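Local coordinates for beta-glucuronidase (Dictyoglomus thermophilum, PDB 6XXW), which probably hydrolyses beta-D-glucuronides as a member of glycoside hydrolase family 2, releasing glucuronic acid from the sugar conjugates it acts on, at residues 41-46 and 65-70; 93-98 and 119-124; 222-227 and 237-242; 423-428 and 454-459. All coordinates share one frame; numbering follows the deposited sequence. Where two conformers were deposited one is given.

Contact 1. Residues 41-46 and 65-70; sequences FRTESD and INLRDY
The Tyr70 ring receives the methyl group of Thr43 on one face: CG2 of Thr43 stands 4.1 Å from the centroid of the Tyr70 ring and 12° off its normal, a CH-pi contact over the middle of the ring. The Phe41 ring is met differently, at its edge, where CD1 of Leu67 lies near the ring plane, 4.0 Å from CE1 of Phe41. That same CD1 of Leu67 also reaches CG2 of Thr43 at 3.8 Å, and one leucine branch thus touches both strand residues. The Thr43 methyl can serve leucine and tyrosine together because chi1 of 61° sets OG1 between the backbone N and the carbonyl carbon and swings CG2 opposite the carbonyl carbon. Beyond the ring, the Tyr70 hydroxyl comes up to the start of the turn, with OH 3.4 Å from CB of Glu44; it is hydrogen-bonded to the backbone O of Arg73, while the carboxylate of Glu44 forms a salt bridge with Arg73. Phe41 is packed further by Tyr76, edge-to-face, and by Phe58. Strand 32-43 ends here in a type II beta turn from Thr43 to Asp46. The arrangement is that of a short helix, 65-68, and the residues following it packed against the end of a strand in the beta-sheet sugar-binding domain of family 2 glycosidases.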
loop_
_atom_site.group_PDB
_atom_site.type_symbol
_atom_site.label_atom_id
_atom_site.label_comp_id
_atom_site.label_asym_id
_atom_site.label_seq_id
_atom_site.Cartn_x
_atom_site.Cartn_y
_atom_site.Cartn_z
ATOM N N PHE A 41 -29.628 -20.729 2.327
ATOM C CA PHE A 41 -29.475 -20.109 1.013
ATOM C C PHE A 41 -29.061 -21.174 0.008
ATOM O O PHE A 41 -28.228 -22.029 0.312
ATOM C CB PHE A 41 -28.430 -18.974 1.090
ATOM C CG PHE A 41 -28.054 -18.341 -0.244
ATOM C CD1 PHE A 41 -27.118 -18.935 -1.084
ATOM C CD2 PHE A 41 -28.565 -17.106 -0.600
ATOM C CE1 PHE A 41 -26.757 -18.331 -2.298
ATOM C CE2 PHE A 41 -28.201 -16.496 -1.804
ATOM C CZ PHE A 41 -27.295 -17.111 -2.642
ATOM N N ARG A 42 -29.640 -21.112 -1.189
ATOM C CA ARG A 42 -29.247 -22.015 -2.263
ATOM C C ARG A 42 -29.447 -21.309 -3.593
ATOM O O ARG A 42 -30.118 -20.279 -3.669
ATOM C CB ARG A 42 -30.047 -23.322 -2.238
ATOM C CG ARG A 42 -31.545 -23.116 -2.430
ATOM C CD ARG A 42 -32.334 -24.422 -2.306
ATOM N NE ARG A 42 -33.736 -24.170 -2.619
ATOM C CZ ARG A 42 -34.221 -24.195 -3.851
ATOM N NH1 ARG A 42 -35.501 -23.927 -4.060
ATOM N NH2 ARG A 42 -33.418 -24.500 -4.870
ATOM N N THR A 43 -28.841 -21.862 -4.640
ATOM C CA THR A 43 -29.025 -21.351 -5.990
ATOM C C THR A 43 -29.996 -22.245 -6.754
ATOM O O THR A 43 -30.367 -23.329 -6.305
ATOM C CB THR A 43 -27.692 -21.244 -6.746
ATOM O OG1 THR A 43 -27.088 -22.536 -6.854
ATOM C CG2 THR A 43 -26.729 -20.288 -6.028
ATOM N N GLU A 44 -30.395 -21.770 -7.933
ATOM C CA GLU A 44 -31.471 -22.402 -8.692
ATOM C C GLU A 44 -31.183 -23.872 -8.979
ATOM O O GLU A 44 -30.069 -24.242 -9.353
ATOM C CB GLU A 44 -31.689 -21.651 -10.010
ATOM C CG GLU A 44 -33.088 -21.822 -10.587
ATOM C CD GLU A 44 -33.393 -20.777 -11.646
ATOM O OE1 GLU A 44 -32.434 -20.157 -12.179
ATOM O OE2 GLU A 44 -34.590 -20.573 -11.936
ATOM N N SER A 45 -32.207 -24.712 -8.779
ATOM C CA SER A 45 -32.167 -26.137 -9.119
ATOM C C SER A 45 -31.090 -26.891 -8.339
ATOM O O SER A 45 -30.583 -27.918 -8.794
ATOM C CB SER A 45 -31.993 -26.349 -10.632
ATOM O OG SER A 45 -33.245 -26.267 -11.305
ATOM N N ASP A 46 -30.736 -26.397 -7.156
ATOM C CA ASP A 46 -29.794 -27.073 -6.278
ATOM C C ASP A 46 -30.476 -27.338 -4.945
ATOM O O ASP A 46 -31.181 -26.472 -4.422
ATOM C CB ASP A 46 -28.528 -26.247 -6.063
ATOM C CG ASP A 46 -27.406 -27.056 -5.435
ATOM O OD1 ASP A 46 -27.700 -28.093 -4.798
ATOM O OD2 ASP A 46 -26.227 -26.655 -5.582
ATOM N N ILE A 65 -16.163 -18.558 -6.400
ATOM C CA ILE A 65 -16.176 -17.545 -7.453
ATOM C C ILE A 65 -17.421 -17.673 -8.331
ATOM O O ILE A 65 -17.911 -16.681 -8.886
ATOM C CB ILE A 65 -14.886 -17.634 -8.283
ATOM C CG1 ILE A 65 -14.698 -16.362 -9.098
ATOM C CG2 ILE A 65 -14.892 -18.870 -9.185
ATOM C CD1 ILE A 65 -13.308 -16.252 -9.656
ATOM N N ASN A 66 -17.957 -18.882 -8.459
ATOM C CA ASN A 66 -19.142 -19.082 -9.275
ATOM C C ASN A 66 -20.390 -18.517 -8.617
ATOM O O ASN A 66 -21.371 -18.236 -9.317
ATOM C CB ASN A 66 -19.271 -20.573 -9.589
ATOM C CG ASN A 66 -18.192 -21.039 -10.581
ATOM O OD1 ASN A 66 -17.958 -20.387 -11.595
ATOM N ND2 ASN A 66 -17.524 -22.137 -10.272
ATOM N N LEU A 67 -20.374 -18.331 -7.297
ATOM C CA LEU A 67 -21.460 -17.605 -6.648
ATOM C C LEU A 67 -21.237 -16.100 -6.715
ATOM O O LEU A 67 -22.179 -15.346 -6.968
ATOM C CB LEU A 67 -21.609 -18.058 -5.194
ATOM C CG LEU A 67 -22.750 -17.350 -4.471
ATOM C CD1 LEU A 67 -24.082 -17.630 -5.182
ATOM C CD2 LEU A 67 -22.805 -17.770 -2.995
ATOM N N ARG A 68 -19.994 -15.646 -6.511
ATOM C CA ARG A 68 -19.682 -14.230 -6.704
ATOM C C ARG A 68 -20.240 -13.704 -8.030
ATOM O O ARG A 68 -20.848 -12.631 -8.089
ATOM C CB ARG A 68 -18.164 -14.024 -6.646
ATOM C CG ARG A 68 -17.751 -12.558 -6.535
ATOM C CD ARG A 68 -16.276 -12.364 -6.891
ATOM N NE ARG A 68 -16.003 -12.666 -8.299
ATOM C CZ ARG A 68 -14.784 -12.826 -8.811
ATOM N NH1 ARG A 68 -13.720 -12.707 -8.028
ATOM N NH2 ARG A 68 -14.629 -13.091 -10.102
ATOM N N ASP A 69 -20.044 -14.453 -9.108
ATOM C CA ASP A 69 -20.411 -14.016 -10.446
ATOM C C ASP A 69 -21.709 -14.652 -10.920
ATOM O O ASP A 69 -21.995 -14.649 -12.124
ATOM C CB ASP A 69 -19.278 -14.330 -11.421
ATOM C CG ASP A 69 -17.989 -13.604 -11.065
ATOM O OD1 ASP A 69 -18.060 -12.540 -10.395
ATOM O OD2 ASP A 69 -16.911 -14.102 -11.453
ATOM N N TYR A 70 -22.503 -15.179 -9.991
ATOM C CA TYR A 70 -23.721 -15.895 -10.349
ATOM C C TYR A 70 -24.736 -14.964 -10.998
ATOM O O TYR A 70 -24.859 -13.797 -10.620
ATOM C CB TYR A 70 -24.319 -16.537 -9.096
ATOM C CG TYR A 70 -25.563 -17.361 -9.328
ATOM C CD1 TYR A 70 -25.472 -18.658 -9.801
ATOM C CD2 TYR A 70 -26.830 -16.844 -9.053
ATOM C CE1 TYR A 70 -26.607 -19.431 -10.005
ATOM C CE2 TYR A 70 -27.983 -17.613 -9.268
ATOM C CZ TYR A 70 -27.853 -18.908 -9.739
ATOM O OH TYR A 70 -28.964 -19.695 -9.949
#

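Contact 2. Residues 93-98 and 119-124; sequences LRVGAA and LPFEAE
Val95 and Phe121 meet because the first torsion of Phe121, 48°, places its ring between the backbone N and the carbonyl carbon, folding it back over the neighbouring strand. One face of the ring then lies on Val95, whose CB is 3.8 Å from the Phe121 centroid, and CG1 of Val95 closes to 3.5 Å from CZ of Phe121. The ring's edge meets the methyl of Ala98, and His114 stacks on Phe121. On the other sheet face, Glu122 has a similar first torsion, 64°, and an extended chain, whereas Arg94 bends at chi2 and chi3, running beside Pro120, and its guanidinium slants across Glu122 with the two planes 60° apart. In a side-on salt bridge NE and NH2 of Arg94 both hydrogen-bond OE1 of Glu122, at 2.9 and 3.1 Å, from above the same face of the carboxylate, with OE1 in the guanidinium plane. OE1 also bonds to the Tyr189 hydroxyl, and NH2 to the backbone O of Leu22. A leucine in place of Arg94 would probably leave the Glu122 carboxylate without its charge partner and the Leu22 carbonyl without this donor. Two hydrogen-bonded backbone pairs, Leu93 with Ala123 and Val95 with Phe121, flank the non-hydrogen-bonded pair of Arg94 and Glu122; the bond from Val95 N to Phe121 O, at 2.8 Å, is almost straight. Past the corner at Gly96, a water bridges Ala98 N and Leu119 O. Strand 121-124 thus pairs antiparallel with strand 90-99, as in the jelly-roll sugar-binding domain of family 2 enzymes.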
loop_
_atom_site.group_PDB
_atom_site.type_symbol
_atom_site.label_atom_id
_atom_site.label_comp_id
_atom_site.label_asym_id
_atom_site.label_seq_id
_atom_site.Cartn_x
_atom_site.Cartn_y
_atom_site.Cartn_z
ATOM N N LEU A 93 -45.658 -8.801 6.218
ATOM C CA LEU A 93 -44.298 -9.249 5.962
ATOM C C LEU A 93 -43.671 -8.258 5.002
ATOM O O LEU A 93 -44.164 -8.095 3.887
ATOM C CB LEU A 93 -44.303 -10.653 5.370
ATOM C CG LEU A 93 -42.996 -11.209 4.816
ATOM C CD1 LEU A 93 -41.964 -11.278 5.907
ATOM C CD2 LEU A 93 -43.275 -12.580 4.284
ATOM N N ARG A 94 -42.598 -7.602 5.435
ATOM C CA ARG A 94 -41.962 -6.531 4.677
ATOM C C ARG A 94 -40.535 -6.925 4.312
ATOM O O ARG A 94 -39.782 -7.421 5.160
ATOM C CB ARG A 94 -41.977 -5.232 5.492
ATOM C CG ARG A 94 -40.983 -4.171 5.059
ATOM C CD ARG A 94 -41.562 -3.303 3.953
ATOM N NE ARG A 94 -42.752 -2.577 4.387
ATOM C CZ ARG A 94 -42.765 -1.291 4.733
ATOM N NH1 ARG A 94 -41.639 -0.578 4.704
ATOM N NH2 ARG A 94 -43.905 -0.725 5.116
ATOM N N VAL A 95 -40.170 -6.713 3.051
ATOM C CA VAL A 95 -38.799 -6.910 2.577
ATOM C C VAL A 95 -38.265 -5.535 2.205
ATOM O O VAL A 95 -38.837 -4.855 1.346
ATOM C CB VAL A 95 -38.728 -7.876 1.382
ATOM C CG1 VAL A 95 -37.274 -8.033 0.906
ATOM C CG2 VAL A 95 -39.320 -9.221 1.740
ATOM N N GLY A 96 -37.191 -5.112 2.872
ATOM C CA GLY A 96 -36.696 -3.766 2.662
ATOM C C GLY A 96 -36.191 -3.539 1.249
ATOM O O GLY A 96 -36.415 -2.474 0.667
ATOM N N ALA A 97 -35.479 -4.522 0.693
ATOM C CA ALA A 97 -34.980 -4.453 -0.679
ATOM C C ALA A 97 -34.394 -5.800 -1.076
ATOM O O ALA A 97 -33.753 -6.467 -0.256
ATOM C CB ALA A 97 -33.917 -3.353 -0.846
ATOM N N ALA A 98 -34.617 -6.190 -2.335
ATOM C CA ALA A 98 -34.010 -7.392 -2.909
ATOM C C ALA A 98 -33.758 -7.150 -4.393
ATOM O O ALA A 98 -34.696 -6.859 -5.139
ATOM C CB ALA A 98 -34.913 -8.616 -2.707
ATOM N N LEU A 119 -36.392 -0.661 -3.527
ATOM C CA LEU A 119 -37.539 -0.177 -2.770
ATOM C C LEU A 119 -38.241 -1.343 -2.087
ATOM O O LEU A 119 -38.136 -2.489 -2.542
ATOM C CB LEU A 119 -38.519 0.591 -3.676
ATOM C CG LEU A 119 -38.004 1.971 -4.118
ATOM C CD1 LEU A 119 -38.866 2.539 -5.241
ATOM C CD2 LEU A 119 -37.882 2.978 -2.970
ATOM N N PRO A 120 -38.936 -1.087 -0.982
ATOM C CA PRO A 120 -39.494 -2.180 -0.182
ATOM C C PRO A 120 -40.817 -2.700 -0.728
ATOM O O PRO A 120 -41.516 -2.045 -1.507
ATOM C CB PRO A 120 -39.704 -1.533 1.188
ATOM C CG PRO A 120 -39.998 -0.116 0.860
ATOM C CD PRO A 120 -39.139 0.224 -0.331
ATOM N N PHE A 121 -41.170 -3.901 -0.276
ATOM C CA PHE A 121 -42.445 -4.482 -0.663
ATOM C C PHE A 121 -42.945 -5.332 0.482
ATOM O O PHE A 121 -42.161 -5.811 1.306
ATOM C CB PHE A 121 -42.346 -5.303 -1.961
ATOM C CG PHE A 121 -41.190 -6.277 -1.995
ATOM C CD1 PHE A 121 -39.892 -5.843 -2.240
ATOM C CD2 PHE A 121 -41.408 -7.632 -1.829
ATOM C CE1 PHE A 121 -38.835 -6.740 -2.287
ATOM C CE2 PHE A 121 -40.361 -8.530 -1.874
ATOM C CZ PHE A 121 -39.072 -8.087 -2.111
ATOM N N GLU A 122 -44.262 -5.518 0.527
ATOM C CA GLU A 122 -44.860 -6.189 1.668
ATOM C C GLU A 122 -46.174 -6.831 1.268
ATOM O O GLU A 122 -46.748 -6.528 0.222
ATOM C CB GLU A 122 -45.077 -5.218 2.836
ATOM C CG GLU A 122 -46.051 -4.102 2.543
ATOM C CD GLU A 122 -46.390 -3.292 3.783
ATOM O OE1 GLU A 122 -45.572 -3.269 4.735
ATOM O OE2 GLU A 122 -47.478 -2.680 3.808
ATOM N N ALA A 123 -46.644 -7.733 2.121
ATOM C CA ALA A 123 -47.946 -8.347 1.917
ATOM C C ALA A 123 -48.535 -8.672 3.277
ATOM O O ALA A 123 -47.805 -8.845 4.255
ATOM C CB ALA A 123 -47.837 -9.615 1.066
ATOM N N GLU A 124 -49.861 -8.750 3.338
ATOM C CA GLU A 124 -50.527 -9.215 4.548
ATOM C C GLU A 124 -50.616 -10.731 4.471
ATOM O O GLU A 124 -51.020 -11.273 3.438
ATOM C CB GLU A 124 -51.913 -8.580 4.692
ATOM C CG GLU A 124 -52.334 -8.415 6.135
ATOM C CD GLU A 124 -52.921 -9.691 6.712
ATOM O OE1 GLU A 124 -53.487 -10.492 5.939
ATOM O OE2 GLU A 124 -52.827 -9.889 7.938
HETATM O O HOH W 1 -36.482 -4.329 -3.680
#

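Contact 3. Residues 222-227 and 237-242; sequences NFQVIL and ENFGKS
Backbone hydrogen bonds join Val225 and Asn238 in both directions, from Val225 N to Asn238 O at 2.8 Å and from Asn238 N to Val225 O at 2.9 Å. A further bond runs from Gly240 N to Phe223 O, also 2.9 Å, just beyond the end of strand 237-239. The non-hydrogen-bonded pairs Gln224 with Phe239 and Ile226 with Glu237 lie on either side of the Val225 pair. The two strands form a beta hairpin in the small all-beta domain that follows the sugar-binding domain in family 2 enzymes; strand 257-268 pairs with the other edge of strand 223-228. Flat-group packing joins Gln224 to Phe239: the extended glutamine, with chi1 of -179°, runs beside the ring, its amide plane only 14° from the ring plane, and CG of Gln224 is 3.4 Å from CE1 of Phe239 in one of the ring's two conformers, which makes this contact less certain. With an alanine in place of Gln224 the chain beyond CB is gone, and the Phe239 ring would probably lose its flank and be less restrained. At the open end of the hairpin the stem of Lys241 packs on Phe223, the two side chains crossing obliquely, with CG of Lys241 3.6 Å from CE2 of Phe223. The lysine's NZ is hydrogen-bonded to the backbone O of Ser218 and of Gly220.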
loop_
_atom_site.group_PDB
_atom_site.type_symbol
_atom_site.label_atom_id
_atom_site.label_comp_id
_atom_site.label_asym_id
_atom_site.label_seq_id
_atom_site.Cartn_x
_atom_site.Cartn_y
_atom_site.Cartn_z
ATOM N N ASN A 222 -61.794 8.519 13.088
ATOM C CA ASN A 222 -61.631 9.358 14.274
ATOM C C ASN A 222 -60.163 9.348 14.668
ATOM O O ASN A 222 -59.638 8.311 15.082
ATOM C CB ASN A 222 -62.481 8.873 15.447
ATOM C CG ASN A 222 -63.844 8.398 15.026
ATOM O OD1 ASN A 222 -64.482 8.989 14.159
ATOM N ND2 ASN A 222 -64.304 7.320 15.647
ATOM N N PHE A 223 -59.516 10.509 14.582
ATOM C CA PHE A 223 -58.090 10.628 14.846
ATOM C C PHE A 223 -57.817 11.810 15.757
ATOM O O PHE A 223 -58.425 12.874 15.614
ATOM C CB PHE A 223 -57.297 10.792 13.537
ATOM C CG PHE A 223 -57.354 9.597 12.659
ATOM C CD1 PHE A 223 -56.424 8.575 12.796
ATOM C CD2 PHE A 223 -58.332 9.488 11.681
ATOM C CE1 PHE A 223 -56.487 7.465 11.979
ATOM C CE2 PHE A 223 -58.401 8.381 10.873
ATOM C CZ PHE A 223 -57.483 7.366 11.019
ATOM N N GLN A 224 -56.905 11.609 16.696
ATOM C CA GLN A 224 -56.269 12.692 17.422
ATOM C C GLN A 224 -54.809 12.727 16.999
ATOM O O GLN A 224 -54.147 11.688 16.976
ATOM C CB GLN A 224 -56.382 12.505 18.937
ATOM C CG GLN A 224 -55.748 13.650 19.714
ATOM C CD GLN A 224 -55.702 13.414 21.220
ATOM O OE1 GLN A 224 -55.410 12.311 21.686
ATOM N NE2 GLN A 224 -55.976 14.466 21.988
ATOM N N VAL A 225 -54.320 13.913 16.655
ATOM C CA VAL A 225 -52.953 14.103 16.185
ATOM C C VAL A 225 -52.292 15.128 17.090
ATOM O O VAL A 225 -52.869 16.187 17.357
ATOM C CB VAL A 225 -52.917 14.563 14.716
ATOM C CG1 VAL A 225 -51.502 14.873 14.291
ATOM C CG2 VAL A 225 -53.549 13.503 13.808
ATOM N N ILE A 226 -51.095 14.810 17.568
ATOM C CA ILE A 226 -50.373 15.646 18.515
ATOM C C ILE A 226 -48.960 15.839 17.991
ATOM O O ILE A 226 -48.364 14.909 17.443
ATOM C CB ILE A 226 -50.349 15.014 19.920
ATOM C CG1 ILE A 226 -51.764 14.973 20.502
ATOM C CG2 ILE A 226 -49.402 15.759 20.847
ATOM C CD1 ILE A 226 -51.988 13.774 21.396
ATOM N N LEU A 227 -48.435 17.047 18.152
ATOM C CA LEU A 227 -47.069 17.371 17.789
ATOM C C LEU A 227 -46.318 17.765 19.052
ATOM O O LEU A 227 -46.805 18.591 19.834
ATOM C CB LEU A 227 -47.044 18.501 16.770
ATOM C CG LEU A 227 -45.738 18.696 16.011
ATOM C CD1 LEU A 227 -45.533 17.549 15.042
ATOM C CD2 LEU A 227 -45.804 20.006 15.281
ATOM N N GLU A 237 -52.125 20.321 18.489
ATOM C CA GLU A 237 -52.998 19.159 18.523
ATOM C C GLU A 237 -54.164 19.409 17.586
ATOM O O GLU A 237 -54.537 20.558 17.338
ATOM C CB GLU A 237 -53.513 18.854 19.943
ATOM C CG GLU A 237 -54.543 19.859 20.514
ATOM C CD GLU A 237 -55.961 19.695 19.949
ATOM O OE1 GLU A 237 -56.411 18.543 19.753
ATOM O OE2 GLU A 237 -56.623 20.725 19.692
ATOM N N ASN A 238 -54.749 18.324 17.090
ATOM C CA ASN A 238 -55.920 18.447 16.235
ATOM C C ASN A 238 -56.681 17.137 16.233
ATOM O O ASN A 238 -56.076 16.063 16.212
ATOM C CB ASN A 238 -55.545 18.821 14.795
ATOM C CG ASN A 238 -56.745 19.337 14.003
ATOM O OD1 ASN A 238 -57.373 20.330 14.380
ATOM N ND2 ASN A 238 -57.075 18.653 12.912
ATOM N N PHE A 239 -58.006 17.237 16.281
ATOM C CA PHE A 239 -58.890 16.105 16.042
ATOM C C PHE A 239 -59.348 16.172 14.593
ATOM O O PHE A 239 -59.937 17.174 14.173
ATOM C CB PHE A 239 -60.089 16.127 16.990
ATOM C CG PHE A 239 -59.722 15.936 18.428
ATOM C CD1 PHE A 239 -59.373 14.685 18.905
ATOM C CD2 PHE A 239 -59.721 17.009 19.307
ATOM C CE1 PHE A 239 -59.031 14.507 20.234
ATOM C CE2 PHE A 239 -59.383 16.835 20.636
ATOM C CZ PHE A 239 -59.039 15.583 21.099
ATOM N N GLY A 240 -59.058 15.123 13.830
ATOM C CA GLY A 240 -59.434 15.099 12.434
ATOM C C GLY A 240 -58.527 14.220 11.601
ATOM O O GLY A 240 -57.310 14.169 11.835
ATOM N N LYS A 241 -59.129 13.516 10.634
ATOM C CA LYS A 241 -58.382 12.673 9.706
ATOM C C LYS A 241 -57.509 13.506 8.772
ATOM O O LYS A 241 -56.485 13.019 8.278
ATOM C CB LYS A 241 -59.356 11.821 8.901
ATOM C CG LYS A 241 -58.746 10.677 8.116
ATOM C CD LYS A 241 -59.841 9.796 7.500
ATOM C CE LYS A 241 -59.267 8.538 6.865
ATOM N NZ LYS A 241 -60.320 7.594 6.354
ATOM N N SER A 242 -57.922 14.741 8.497
ATOM C CA SER A 242 -57.098 15.753 7.848
ATOM C C SER A 242 -57.118 17.002 8.719
ATOM O O SER A 242 -58.036 17.206 9.517
ATOM C CB SER A 242 -57.604 16.081 6.429
ATOM O OG SER A 242 -58.853 16.749 6.485
#

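Contact 4. Residues 423-428 and 454-459; sequences GAEEYF and ETKVSK
The backbone carbonyl of Lys456 is buried against Glu425 without a hydrogen-bond partner in the model: its O lies 3.7 Å from CD of Glu425, beside an acceptor group that offers it no proton. OE2 of Glu425 forms a long salt bridge of 3.5 Å with NZ of Lys459 and is hydrogen-bonded to the Tyr460 hydroxyl, while OE1 of Glu425 takes a bond of 2.6 Å from a water that in turn accepts from Lys459 NZ. Lys459 is thus tied to both oxygens, directly to one and through water to the other. Chi1 of -180° and an extended chain carry the glutamate across the two lysines at about a right angle. On the buried side of these polar groups lies Val457: its CG1 is 3.6 Å from CB of Phe428, and its CG2 touches the Ala424 carbonyl O. The loop is shaped by an ST turn in which Thr455 OG1 accepts from Val457 N, and Glu448 bonds both this hydroxyl and that of Ser458. Helix 422-438 is here packed against the loop between strands 444-448 and 463-467 of the TIM barrel domain.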
loop_
_atom_site.group_PDB
_atom_site.type_symbol
_atom_site.label_atom_id
_atom_site.label_comp_id
_atom_site.label_asym_id
_atom_site.label_seq_id
_atom_site.Cartn_x
_atom_site.Cartn_y
_atom_site.Cartn_z
ATOM N N GLY A 423 -35.602 10.306 -28.801
ATOM C CA GLY A 423 -36.468 9.495 -27.958
ATOM C C GLY A 423 -36.364 9.790 -26.469
ATOM O O GLY A 423 -37.306 9.498 -25.722
ATOM N N ALA A 424 -35.241 10.362 -26.015
ATOM C CA ALA A 424 -35.102 10.682 -24.599
ATOM C C ALA A 424 -36.018 11.827 -24.193
ATOM O O ALA A 424 -36.410 11.919 -23.026
ATOM C CB ALA A 424 -33.654 11.052 -24.265
ATOM N N GLU A 425 -36.376 12.697 -25.136
ATOM C CA GLU A 425 -37.170 13.862 -24.768
ATOM C C GLU A 425 -38.569 13.452 -24.329
ATOM O O GLU A 425 -39.032 13.846 -23.250
ATOM C CB GLU A 425 -37.226 14.864 -25.925
ATOM C CG GLU A 425 -38.040 16.108 -25.578
ATOM C CD GLU A 425 -37.701 17.302 -26.451
ATOM O OE1 GLU A 425 -37.037 17.121 -27.485
ATOM O OE2 GLU A 425 -38.101 18.428 -26.102
ATOM N N GLU A 426 -39.253 12.642 -25.137
ATOM C CA GLU A 426 -40.608 12.230 -24.774
ATOM C C GLU A 426 -40.591 11.355 -23.530
ATOM O O GLU A 426 -41.465 11.480 -22.657
ATOM C CB GLU A 426 -41.263 11.483 -25.937
ATOM N N TYR A 427 -39.606 10.453 -23.442
ATOM C CA TYR A 427 -39.463 9.611 -22.257
ATOM C C TYR A 427 -39.402 10.456 -20.987
ATOM O O TYR A 427 -40.187 10.254 -20.049
ATOM C CB TYR A 427 -38.220 8.725 -22.399
ATOM C CG TYR A 427 -37.973 7.795 -21.231
ATOM C CD1 TYR A 427 -37.331 8.243 -20.086
ATOM C CD2 TYR A 427 -38.368 6.468 -21.280
ATOM C CE1 TYR A 427 -37.092 7.396 -19.028
ATOM C CE2 TYR A 427 -38.138 5.617 -20.226
ATOM C CZ TYR A 427 -37.506 6.085 -19.097
ATOM O OH TYR A 427 -37.273 5.234 -18.033
ATOM N N PHE A 428 -38.493 11.430 -20.944
ATOM C CA PHE A 428 -38.272 12.131 -19.684
ATOM C C PHE A 428 -39.318 13.212 -19.426
ATOM O O PHE A 428 -39.627 13.500 -18.265
ATOM C CB PHE A 428 -36.854 12.698 -19.656
ATOM C CG PHE A 428 -35.829 11.687 -19.215
ATOM C CD1 PHE A 428 -35.856 11.186 -17.918
ATOM C CD2 PHE A 428 -34.877 11.200 -20.104
ATOM C CE1 PHE A 428 -34.925 10.236 -17.500
ATOM C CE2 PHE A 428 -33.946 10.245 -19.700
ATOM C CZ PHE A 428 -33.976 9.765 -18.390
ATOM N N GLU A 454 -26.522 19.726 -26.355
ATOM C CA GLU A 454 -27.099 18.527 -26.945
ATOM C C GLU A 454 -28.234 17.919 -26.135
ATOM O O GLU A 454 -29.062 17.210 -26.720
ATOM C CB GLU A 454 -26.018 17.465 -27.167
ATOM C CG GLU A 454 -24.801 17.999 -27.914
ATOM C CD GLU A 454 -23.951 16.895 -28.517
ATOM O OE1 GLU A 454 -23.696 15.883 -27.825
ATOM O OE2 GLU A 454 -23.520 17.044 -29.679
ATOM N N THR A 455 -28.310 18.155 -24.824
ATOM C CA THR A 455 -29.358 17.497 -24.053
ATOM C C THR A 455 -30.725 18.057 -24.440
ATOM O O THR A 455 -30.914 19.272 -24.534
ATOM C CB THR A 455 -29.146 17.625 -22.538
ATOM O OG1 THR A 455 -30.342 17.193 -21.873
ATOM C CG2 THR A 455 -28.804 19.062 -22.107
ATOM N N LYS A 456 -31.679 17.166 -24.667
ATOM C CA LYS A 456 -33.047 17.562 -24.944
ATOM C C LYS A 456 -33.929 17.499 -23.706
ATOM O O LYS A 456 -35.152 17.596 -23.828
ATOM C CB LYS A 456 -33.620 16.680 -26.052
ATOM C CG LYS A 456 -32.930 16.863 -27.414
ATOM C CD LYS A 456 -33.306 15.753 -28.364
ATOM C CE LYS A 456 -32.676 15.969 -29.734
ATOM N NZ LYS A 456 -33.150 17.247 -30.335
ATOM N N VAL A 457 -33.340 17.343 -22.511
ATOM C CA VAL A 457 -34.101 17.028 -21.310
ATOM C C VAL A 457 -33.908 18.061 -20.200
ATOM O O VAL A 457 -34.846 18.341 -19.448
ATOM C CB VAL A 457 -33.760 15.609 -20.805
ATOM C CG1 VAL A 457 -34.434 15.329 -19.455
ATOM C CG2 VAL A 457 -34.173 14.574 -21.860
ATOM N N SER A 458 -32.701 18.631 -20.063
ATOM C CA SER A 458 -32.426 19.530 -18.937
ATOM C C SER A 458 -33.302 20.778 -18.950
ATOM O O SER A 458 -33.517 21.381 -17.890
ATOM C CB SER A 458 -30.948 19.941 -18.916
ATOM O OG SER A 458 -30.144 18.940 -18.287
ATOM N N LYS A 459 -33.803 21.190 -20.119
ATOM C CA LYS A 459 -34.687 22.355 -20.161
ATOM C C LYS A 459 -35.976 22.147 -19.367
ATOM O O LYS A 459 -36.654 23.134 -19.054
ATOM C CB LYS A 459 -35.016 22.729 -21.616
ATOM C CG LYS A 459 -35.517 21.576 -22.498
ATOM C CD LYS A 459 -35.526 21.988 -23.981
ATOM C CE LYS A 459 -36.160 20.922 -24.882
ATOM N NZ LYS A 459 -35.975 21.213 -26.352
HETATM O O HOH W 2 -35.805 19.118 -28.663
#

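In the fold
The four contacts follow one another along the chain, each closing before the next opens. Contacts 1 and 2 belong to the sugar-binding domain and reach the same antiparallel sheet, their centres 23 Å apart and their nearest atoms about 10 Å apart. Contact 3 lies in the separate antiparallel sheet of the next family 2 domain, its centre 29 Å from that of contact 2. Contact 4 is in the TIM barrel, where helix 422-438 connects parallel strands 408-415 and 444-448; its centre is 33 Å from that of contact 2. No two contacts touch, and each lies within one domain, so each concerns the internal build of its own module, not the joining of modules.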